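Local coordinates for GlcNAc-alpha-1,4-Gal-releasing endo-beta-galactosidase (Clostridium perfringens, PDB 1UPS), which probably hydrolyses O-glycosyl bonds as a calcium-binding, family 16 endo-beta-galactosidase that releases GlcNAc-alpha-1,4-Gal, at residues Glu132-Leu137 and Ser212-Tyr217; Ser138-Gly143 and Thr174-Lys179; Asp180-Ala185 and Phe228-Glu233. All coordinates share one frame; numbering follows the deposited sequence.

Contact 1 (Glu132-Leu137 and Ser212-Tyr217); sequences EIRAKL and SEYHIY
The ring of Y214 lies between two long side chains of strand 132-136. K136 sets its CB over one face, 3.9 Å from the ring centroid, in a CH-pi contact, while NH1 of R134 reaches the opposite face. The R134 guanidinium, turned only 11° from the ring plane, also receives Y214 CB over its centre, with CZ 3.6 Å from that CB. Arginine suits this place because it can lie flat beside an aromatic ring and still carry charge onward: its chain is extended to NE, and NH1 forms a salt bridge with D272. On the face of the sheet that carries R134 and I216, I216 CG2 rests 3.5 Å from E132 CD, and E132 OE1 is hydrogen-bonded to Y273 OH and N23 ND2.

The other face carries I133, A135, H215 and Y217. The small A135 leaves room for the Y217 ring, and water 1, in the plane of that ring, joins Y217 OH to A135 O. That carbonyl also accepts H215 N at 2.9 Å. Both H215 ring nitrogens are held: E213 OE2 accepts NE2 at 2.7 Å through its anti lone pair, and ND1 hydrogen-bonds D231 OD1.

Between these two layers of side chains, the backbones form hydrogen-bonded pairs I133-Y217 and A135-H215 around the non-hydrogen-bonded pair R134-I216. Strands 129-136 and 215-221, far apart in sequence, are thus neighbours in one antiparallel sheet of the concanavalin-like (jelly-roll) sandwich of family 16.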
loop_
_atom_site.group_PDB
_atom_site.type_symbol
_atom_site.label_atom_id
_atom_site.label_comp_id
_atom_site.label_asym_id
_atom_site.label_seq_id
_atom_site.Cartn_x
_atom_site.Cartn_y
_atom_site.Cartn_z
ATOM N N GLU A 132 -10.473 -0.214 4.685
ATOM C CA GLU A 132 -10.968 0.780 3.729
ATOM C C GLU A 132 -11.391 2.061 4.419
ATOM O O GLU A 132 -12.012 2.010 5.494
ATOM C CB GLU A 132 -12.159 0.181 2.956
ATOM C CG GLU A 132 -12.808 1.100 1.918
ATOM C CD GLU A 132 -13.885 0.368 1.122
ATOM O OE1 GLU A 132 -15.069 0.809 1.150
ATOM O OE2 GLU A 132 -13.560 -0.658 0.467
ATOM N N ILE A 133 -11.047 3.206 3.825
ATOM C CA ILE A 133 -11.670 4.467 4.219
ATOM C C ILE A 133 -12.251 5.152 2.991
ATOM O O ILE A 133 -11.857 4.863 1.844
ATOM C CB ILE A 133 -10.688 5.421 4.958
ATOM C CG1 ILE A 133 -9.616 5.987 3.986
ATOM C CG2 ILE A 133 -10.108 4.717 6.226
ATOM C CD1 ILE A 133 -8.686 7.120 4.613
ATOM N N ARG A 134 -13.194 6.058 3.237
ATOM C CA ARG A 134 -13.679 6.935 2.195
ATOM C C ARG A 134 -13.401 8.332 2.717
ATOM O O ARG A 134 -13.800 8.666 3.829
ATOM C CB ARG A 134 -15.179 6.709 1.964
ATOM C CG ARG A 134 -15.793 7.622 0.915
ATOM C CD ARG A 134 -17.191 7.120 0.477
ATOM N NE ARG A 134 -17.802 7.930 -0.576
ATOM C CZ ARG A 134 -18.613 8.968 -0.362
ATOM N NH1 ARG A 134 -18.894 9.353 0.873
ATOM N NH2 ARG A 134 -19.155 9.632 -1.393
ATOM N N ALA A 135 -12.660 9.130 1.951
ATOM C CA ALA A 135 -12.127 10.374 2.493
ATOM C C ALA A 135 -12.023 11.448 1.427
ATOM O O ALA A 135 -11.867 11.136 0.250
ATOM C CB ALA A 135 -10.706 10.113 3.134
ATOM N N LYS A 136 -12.093 12.711 1.860
ATOM C CA LYS A 136 -11.856 13.881 1.026
ATOM C C LYS A 136 -10.682 14.626 1.669
ATOM O O LYS A 136 -10.740 14.988 2.857
ATOM C CB LYS A 136 -13.103 14.763 0.981
ATOM C CG LYS A 136 -12.881 16.102 0.273
ATOM C CD LYS A 136 -14.173 16.762 -0.169
ATOM C CE LYS A 136 -15.075 17.208 0.957
ATOM N NZ LYS A 136 -16.413 17.627 0.347
ATOM N N LEU A 137 -9.622 14.837 0.886
ATOM C CA LEU A 137 -8.350 15.332 1.428
ATOM C C LEU A 137 -8.337 16.853 1.568
ATOM O O LEU A 137 -9.208 17.548 1.020
ATOM C CB LEU A 137 -7.183 14.886 0.544
ATOM C CG LEU A 137 -7.083 13.380 0.226
ATOM C CD1 LEU A 137 -5.755 13.072 -0.440
ATOM C CD2 LEU A 137 -7.246 12.524 1.451
ATOM N N SER A 212 -11.118 17.729 -3.575
ATOM C CA SER A 212 -12.466 18.316 -3.652
ATOM C C SER A 212 -13.595 17.283 -3.644
ATOM O O SER A 212 -14.791 17.647 -3.691
ATOM C CB SER A 212 -12.602 19.212 -4.891
ATOM O OG SER A 212 -12.610 18.430 -6.075
ATOM N N GLU A 213 -13.217 16.006 -3.605
ATOM C CA GLU A 213 -14.163 14.882 -3.729
ATOM C C GLU A 213 -13.850 13.769 -2.718
ATOM O O GLU A 213 -12.693 13.551 -2.359
ATOM C CB GLU A 213 -14.060 14.277 -5.137
ATOM C CG GLU A 213 -14.387 15.256 -6.258
ATOM C CD GLU A 213 -13.848 14.836 -7.620
ATOM O OE1 GLU A 213 -14.053 15.618 -8.570
ATOM O OE2 GLU A 213 -13.225 13.751 -7.749
ATOM N N TYR A 214 -14.877 13.030 -2.301
ATOM C CA TYR A 214 -14.638 11.800 -1.559
ATOM C C TYR A 214 -14.190 10.716 -2.532
ATOM O O TYR A 214 -14.808 10.543 -3.607
ATOM C CB TYR A 214 -15.902 11.326 -0.854
ATOM C CG TYR A 214 -16.181 12.111 0.395
ATOM C CD1 TYR A 214 -15.575 11.765 1.614
ATOM C CD2 TYR A 214 -17.030 13.216 0.356
ATOM C CE1 TYR A 214 -15.857 12.498 2.794
ATOM C CE2 TYR A 214 -17.310 13.952 1.509
ATOM C CZ TYR A 214 -16.706 13.600 2.721
ATOM O OH TYR A 214 -16.989 14.346 3.852
ATOM N N HIS A 215 -13.125 10.002 -2.150
ATOM C CA HIS A 215 -12.686 8.803 -2.868
ATOM C C HIS A 215 -12.424 7.679 -1.883
ATOM O O HIS A 215 -12.354 7.916 -0.682
ATOM C CB HIS A 215 -11.473 9.107 -3.752
ATOM C CG HIS A 215 -11.827 9.983 -4.905
ATOM N ND1 HIS A 215 -12.284 9.474 -6.103
ATOM C CD2 HIS A 215 -11.911 11.332 -5.007
ATOM C CE1 HIS A 215 -12.581 10.476 -6.916
ATOM N NE2 HIS A 215 -12.371 11.614 -6.274
ATOM N N ILE A 216 -12.353 6.453 -2.391
ATOM C CA ILE A 216 -12.183 5.288 -1.541
ATOM C C ILE A 216 -10.733 4.812 -1.649
ATOM O O ILE A 216 -10.211 4.607 -2.754
ATOM C CB ILE A 216 -13.215 4.150 -1.923
ATOM C CG1 ILE A 216 -14.662 4.647 -1.719
ATOM C CG2 ILE A 216 -12.995 2.919 -1.072
ATOM C CD1 ILE A 216 -15.761 3.604 -2.057
ATOM N N TYR A 217 -10.102 4.634 -0.490
ATOM C CA TYR A 217 -8.730 4.140 -0.381
ATOM C C TYR A 217 -8.776 2.854 0.423
ATOM O O TYR A 217 -9.395 2.803 1.483
ATOM C CB TYR A 217 -7.848 5.171 0.361
ATOM C CG TYR A 217 -7.835 6.521 -0.337
ATOM C CD1 TYR A 217 -8.720 7.534 0.040
ATOM C CD2 TYR A 217 -6.947 6.771 -1.385
ATOM C CE1 TYR A 217 -8.704 8.795 -0.607
ATOM C CE2 TYR A 217 -6.921 8.008 -2.040
ATOM C CZ TYR A 217 -7.815 9.008 -1.644
ATOM O OH TYR A 217 -7.800 10.222 -2.287
HETATM O O HOH W 1 -9.968 11.857 -1.707
#

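Contact 2 (Ser138-Gly143 and Thr174-Lys179); sequences SNTGGG and TFFSKK
F176 overlaps S138 with one face of its ring: S138 CB comes within 3.5 Å of F176 CE1, and OG stands above the centre of the ring. The serine hydroxyl is anti to the backbone N (chi1 180°), which carries it over the phenyl and toward T140. There OG and T140 OG1 share a hydrogen bond of 2.9 Å in which either may be the donor. T140 OG1 also approaches the ring obliquely, 3.4 Å from F176 CD2. A serine and a threonine suit this place, since each is small enough to fit against the phenyl and the two hydroxyls can pair with each other.

Backbone carbonyls of the glycine run approach F176 as well. G142 O lies 3.4 Å from F176 CB, and G143 O meets CD2 obliquely while also accepting a hydrogen bond from T254 OG1. K267 of strand 267-279 also touches F176. G141 and G142 have positive phi (63° and 70°), a conformation glycine adopts most easily; separately, their carbonyls face F176, which opens the type I turn's second position between F175 and K178.

Two waters complete the join. Water 2 donates to S138 O and to F176 O, the latter at 2.8 Å, and accepts from G141 N at 3.0 Å. Water 3 donates to G142 O at 2.7 Å and accepts from S177 N, so it links the glycine run to the start of the turn's second half.

Between 138-143 and 174-179 the hydrogen bonds found run through these two waters; just beyond, the backbones of F176 and G144 are hydrogen-bonded directly. The direct contact is thus van der Waals packing of a phenyl in a largely polar setting of backbone and hydroxyl groups, with water bridging the polar atoms.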
loop_
_atom_site.group_PDB
_atom_site.type_symbol
_atom_site.label_atom_id
_atom_site.label_comp_id
_atom_site.label_asym_id
_atom_site.label_seq_id
_atom_site.Cartn_x
_atom_site.Cartn_y
_atom_site.Cartn_z
ATOM N N SER A 138 -7.367 17.363 2.332
ATOM C CA SER A 138 -7.258 18.801 2.538
ATOM C C SER A 138 -7.185 19.573 1.233
ATOM O O SER A 138 -6.463 19.175 0.330
ATOM C CB SER A 138 -5.995 19.127 3.345
ATOM O OG SER A 138 -5.893 20.541 3.536
ATOM N N ASN A 139 -7.919 20.692 1.152
ATOM C CA ASN A 139 -7.813 21.591 -0.006
ATOM C C ASN A 139 -7.006 22.869 0.290
ATOM O O ASN A 139 -7.040 23.827 -0.491
ATOM C CB ASN A 139 -9.230 21.939 -0.553
ATOM C CG ASN A 139 -10.020 22.862 0.367
ATOM O OD1 ASN A 139 -9.557 23.272 1.433
ATOM N ND2 ASN A 139 -11.255 23.211 -0.064
ATOM N N THR A 140 -6.278 22.891 1.412
ATOM C CA THR A 140 -5.557 24.118 1.815
ATOM C C THR A 140 -4.360 24.434 0.935
ATOM O O THR A 140 -3.939 25.601 0.846
ATOM C CB THR A 140 -5.031 24.030 3.272
ATOM O OG1 THR A 140 -4.167 22.885 3.421
ATOM C CG2 THR A 140 -6.167 23.821 4.270
ATOM N N GLY A 141 -3.781 23.392 0.337
ATOM C CA GLY A 141 -2.461 23.495 -0.266
ATOM C C GLY A 141 -1.373 23.809 0.754
ATOM O O GLY A 141 -1.600 23.697 1.961
ATOM N N GLY A 142 -0.193 24.205 0.258
ATOM C CA GLY A 142 0.944 24.548 1.115
ATOM C C GLY A 142 1.550 23.333 1.816
ATOM O O GLY A 142 1.250 22.200 1.460
ATOM N N GLY A 143 2.385 23.568 2.829
ATOM C CA GLY A 143 3.052 22.469 3.535
ATOM C C GLY A 143 2.138 21.706 4.486
ATOM O O GLY A 143 1.262 22.290 5.142
ATOM N N THR A 174 -0.656 11.341 1.701
ATOM C CA THR A 174 -0.696 12.349 0.636
ATOM C C THR A 174 -0.436 13.784 1.119
ATOM O O THR A 174 -1.069 14.258 2.067
ATOM C CB THR A 174 -2.037 12.247 -0.084
ATOM O OG1 THR A 174 -2.187 10.884 -0.558
ATOM C CG2 THR A 174 -2.039 13.126 -1.353
ATOM N N PHE A 175 0.480 14.475 0.447
ATOM C CA PHE A 175 0.824 15.877 0.788
ATOM C C PHE A 175 -0.229 16.841 0.290
ATOM O O PHE A 175 -0.743 16.660 -0.814
ATOM C CB PHE A 175 2.125 16.297 0.118
ATOM C CG PHE A 175 3.375 15.696 0.727
ATOM C CD1 PHE A 175 4.602 16.306 0.503
ATOM C CD2 PHE A 175 3.322 14.528 1.501
ATOM C CE1 PHE A 175 5.778 15.768 1.063
ATOM C CE2 PHE A 175 4.485 13.979 2.053
ATOM C CZ PHE A 175 5.721 14.609 1.812
ATOM N N PHE A 176 -0.498 17.901 1.058
ATOM C CA PHE A 176 -1.426 18.965 0.630
ATOM C C PHE A 176 -0.994 19.606 -0.704
ATOM O O PHE A 176 -1.843 20.051 -1.480
ATOM C CB PHE A 176 -1.485 20.134 1.633
ATOM C CG PHE A 176 -1.904 19.767 3.044
ATOM C CD1 PHE A 176 -2.528 18.562 3.345
ATOM C CD2 PHE A 176 -1.656 20.680 4.082
ATOM C CE1 PHE A 176 -2.894 18.253 4.670
ATOM C CE2 PHE A 176 -2.017 20.383 5.406
ATOM C CZ PHE A 176 -2.628 19.171 5.701
ATOM N N SER A 177 0.320 19.664 -0.947
ATOM C CA SER A 177 0.865 20.362 -2.126
ATOM C C SER A 177 0.874 19.534 -3.432
ATOM O O SER A 177 1.243 20.048 -4.515
ATOM C CB SER A 177 2.277 20.875 -1.819
ATOM O OG SER A 177 3.217 19.814 -1.762
ATOM N N LYS A 178 0.459 18.279 -3.337
ATOM C CA LYS A 178 0.565 17.354 -4.466
ATOM C C LYS A 178 -0.829 16.777 -4.758
ATOM O O LYS A 178 -1.120 15.609 -4.482
ATOM C CB LYS A 178 1.611 16.272 -4.171
ATOM C CG LYS A 178 3.024 16.855 -3.935
ATOM C CD LYS A 178 4.030 15.761 -3.497
ATOM C CE LYS A 178 5.392 16.355 -3.132
ATOM N NZ LYS A 178 6.384 15.326 -2.605
ATOM N N LYS A 179 -1.696 17.636 -5.290
ATOM C CA LYS A 179 -3.151 17.409 -5.229
ATOM C C LYS A 179 -3.660 16.273 -6.112
ATOM O O LYS A 179 -4.788 15.811 -5.923
ATOM C CB LYS A 179 -3.914 18.699 -5.575
HETATM O O HOH W 2 -4.441 20.668 -0.750
HETATM O O HOH W 3 2.177 19.631 1.316
#

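Contact 3 (Asp180-Ala185 and Phe228-Glu233); sequences DTWRIA and FYYDNE
I184 is the bump that fills the hollow between two aromatic side chains, W182 and F228. Its two branches divide the work. CG2 sits over the face of the F228 ring, 3.8 Å from the centroid and 11° off the normal, in a CH-pi contact; CD1 lies over one face of the indole of W182, two residues earlier on the same strand, and reaches to 4.0 Å from F228 CB. A beta-branched isoleucine suits this place because it offers methyls in two directions at once.

W182 is the larger projection. With CG anti to the backbone N (chi1 175°), the indole extends across to strand 228-230 and enters the groove formed by its backbone and the first side-chain carbons. CH2 comes 3.9 Å from F228 CB and 3.4 Å from Y229 O, and CZ3 lies 3.7 Å from Y230 CB, as the tryptophan and Y230 slide past each other in opposite directions. Y229 points away from this interface. The short strand axes approach to 10.5 Å, a gap between the facing sheets of the sandwich bridged here by W182, I184 and F228.

W182 NE1 hydrogen-bonds I171 O, and Y230 OH hydrogen-bonds S207 O. The side-chain contacts are apolar, with the Y229 carbonyl against the indole rim, and their cohesion should come from dispersion and hydrophobic burial, with shape complementarity taking the place of directional bonds.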
loop_
_atom_site.group_PDB
_atom_site.type_symbol
_atom_site.label_atom_id
_atom_site.label_comp_id
_atom_site.label_asym_id
_atom_site.label_seq_id
_atom_site.Cartn_x
_atom_site.Cartn_y
_atom_site.Cartn_z
ATOM N N ASP A 180 -2.829 15.795 -7.022
ATOM C CA ASP A 180 -3.259 14.687 -7.895
ATOM C C ASP A 180 -2.658 13.330 -7.511
ATOM O O ASP A 180 -2.808 12.362 -8.269
ATOM C CB ASP A 180 -2.984 14.993 -9.370
ATOM C CG ASP A 180 -1.521 15.327 -9.667
ATOM O OD1 ASP A 180 -0.656 15.357 -8.748
ATOM O OD2 ASP A 180 -1.147 15.588 -10.832
ATOM N N THR A 181 -2.017 13.248 -6.339
ATOM C CA THR A 181 -1.304 12.012 -5.953
ATOM C C THR A 181 -1.992 11.217 -4.855
ATOM O O THR A 181 -2.909 11.705 -4.187
ATOM C CB THR A 181 0.139 12.314 -5.463
ATOM O OG1 THR A 181 0.061 13.105 -4.259
ATOM C CG2 THR A 181 0.933 13.169 -6.483
ATOM N N TRP A 182 -1.530 9.975 -4.699
ATOM C CA TRP A 182 -1.808 9.165 -3.521
ATOM C C TRP A 182 -0.439 8.610 -3.102
ATOM O O TRP A 182 0.150 7.764 -3.785
ATOM C CB TRP A 182 -2.815 8.032 -3.835
ATOM C CG TRP A 182 -3.044 7.082 -2.672
ATOM C CD1 TRP A 182 -2.648 7.258 -1.353
ATOM C CD2 TRP A 182 -3.718 5.812 -2.713
ATOM N NE1 TRP A 182 -3.039 6.176 -0.593
ATOM C CE2 TRP A 182 -3.696 5.278 -1.396
ATOM C CE3 TRP A 182 -4.363 5.079 -3.728
ATOM C CZ2 TRP A 182 -4.274 4.044 -1.072
ATOM C CZ3 TRP A 182 -4.923 3.841 -3.403
ATOM C CH2 TRP A 182 -4.885 3.347 -2.081
ATOM N N ARG A 183 0.068 9.131 -1.989
ATOM C CA ARG A 183 1.343 8.710 -1.426
ATOM C C ARG A 183 1.141 7.486 -0.537
ATOM O O ARG A 183 0.296 7.497 0.357
ATOM C CB ARG A 183 1.920 9.857 -0.587
ATOM C CG ARG A 183 3.330 9.598 -0.075
ATOM C CD ARG A 183 3.944 10.870 0.553
ATOM N NE ARG A 183 5.234 10.662 1.213
ATOM C CZ ARG A 183 6.400 11.155 0.795
ATOM N NH1 ARG A 183 6.499 11.864 -0.331
ATOM N NH2 ARG A 183 7.501 10.903 1.502
ATOM N N ILE A 184 1.941 6.452 -0.788
ATOM C CA ILE A 184 1.889 5.183 -0.050
ATOM C C ILE A 184 3.333 4.842 0.328
ATOM O O ILE A 184 4.255 5.009 -0.494
ATOM C CB ILE A 184 1.298 4.065 -0.936
ATOM C CG1 ILE A 184 -0.157 4.353 -1.298
ATOM C CG2 ILE A 184 1.356 2.693 -0.214
ATOM C CD1 ILE A 184 -0.663 3.558 -2.524
ATOM N N ALA A 185 3.545 4.383 1.563
ATOM C CA ALA A 185 4.909 4.048 2.011
ATOM C C ALA A 185 4.901 2.913 3.030
ATOM O O ALA A 185 3.863 2.606 3.612
ATOM C CB ALA A 185 5.621 5.300 2.601
ATOM N N PHE A 228 -3.064 -2.232 -2.651
ATOM C CA PHE A 228 -3.734 -0.950 -2.432
ATOM C C PHE A 228 -4.687 -0.631 -3.574
ATOM O O PHE A 228 -4.305 -0.762 -4.725
ATOM C CB PHE A 228 -2.672 0.144 -2.303
ATOM C CG PHE A 228 -1.728 -0.096 -1.162
ATOM C CD1 PHE A 228 -2.026 0.379 0.111
ATOM C CD2 PHE A 228 -0.571 -0.837 -1.359
ATOM C CE1 PHE A 228 -1.147 0.124 1.197
ATOM C CE2 PHE A 228 0.315 -1.096 -0.292
ATOM C CZ PHE A 228 0.014 -0.613 0.976
ATOM N N TYR A 229 -5.911 -0.209 -3.230
ATOM C CA TYR A 229 -6.997 0.004 -4.197
ATOM C C TYR A 229 -7.540 1.425 -4.108
ATOM O O TYR A 229 -7.793 1.927 -3.007
ATOM C CB TYR A 229 -8.157 -0.973 -3.925
ATOM C CG TYR A 229 -7.766 -2.415 -4.079
ATOM C CD1 TYR A 229 -7.968 -3.084 -5.290
ATOM C CD2 TYR A 229 -7.168 -3.113 -3.019
ATOM C CE1 TYR A 229 -7.585 -4.416 -5.434
ATOM C CE2 TYR A 229 -6.777 -4.425 -3.161
ATOM C CZ TYR A 229 -6.998 -5.075 -4.370
ATOM O OH TYR A 229 -6.604 -6.396 -4.512
ATOM N N TYR A 230 -7.698 2.063 -5.266
ATOM C CA TYR A 230 -8.273 3.407 -5.361
ATOM C C TYR A 230 -9.592 3.289 -6.080
ATOM O O TYR A 230 -9.626 2.832 -7.228
ATOM C CB TYR A 230 -7.362 4.316 -6.175
ATOM C CG TYR A 230 -7.878 5.742 -6.384
ATOM C CD1 TYR A 230 -7.776 6.693 -5.356
ATOM C CD2 TYR A 230 -8.416 6.146 -7.622
ATOM C CE1 TYR A 230 -8.200 8.010 -5.537
ATOM C CE2 TYR A 230 -8.861 7.472 -7.822
ATOM C CZ TYR A 230 -8.733 8.399 -6.776
ATOM O OH TYR A 230 -9.158 9.701 -6.940
ATOM N N ASP A 231 -10.673 3.707 -5.415
ATOM C CA ASP A 231 -12.022 3.553 -5.971
ATOM C C ASP A 231 -12.221 2.143 -6.525
ATOM O O ASP A 231 -12.728 1.953 -7.644
ATOM C CB ASP A 231 -12.286 4.629 -7.031
ATOM C CG ASP A 231 -12.396 6.001 -6.423
ATOM O OD1 ASP A 231 -12.400 6.995 -7.182
ATOM O OD2 ASP A 231 -12.477 6.164 -5.184
ATOM N N ASN A 232 -11.806 1.168 -5.720
ATOM C CA ASN A 232 -12.006 -0.267 -5.988
ATOM C C ASN A 232 -11.158 -0.887 -7.095
ATOM O O ASN A 232 -11.453 -2.012 -7.527
ATOM C CB ASN A 232 -13.499 -0.592 -6.244
ATOM C CG ASN A 232 -14.388 -0.218 -5.077
ATOM O OD1 ASN A 232 -13.951 -0.247 -3.915
ATOM N ND2 ASN A 232 -15.658 0.122 -5.372
ATOM N N GLU A 233 -10.152 -0.156 -7.583
ATOM C CA GLU A 233 -9.259 -0.656 -8.637
ATOM C C GLU A 233 -7.809 -0.711 -8.146
ATOM O O GLU A 233 -7.311 0.238 -7.514
ATOM C CB GLU A 233 -9.336 0.215 -9.904
ATOM C CG GLU A 233 -8.413 -0.282 -11.030
ATOM C CD GLU A 233 -8.517 0.526 -12.323
ATOM O OE1 GLU A 233 -7.799 1.561 -12.450
ATOM O OE2 GLU A 233 -9.307 0.110 -13.217
#

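Contact 2 is nested within the chain loop that contact 1 closes, their centres about 14 Å apart, and L137 CD1 packs 3.8 Å from T174 CB. Contacts 1 and 3 are nearer, about 10 Å between centres. D231, in the type I' turn, joins them through H215 and probably accepts I216 N at OD2 (2.8 Å); Y217 meets W182 edge-to-face, so these side chains pack against each other between the two sheets. Contacts 2 and 3 have centres about 16 Å apart, and T174 OG1 probably hydrogen-bonds R183 N (3.2 Å). Contact 1 reaches the calcium site: the R134 side chain lies about 7 Å from the ion and is bridged to its ligand D272. Contacts 2 and 3 are away from it.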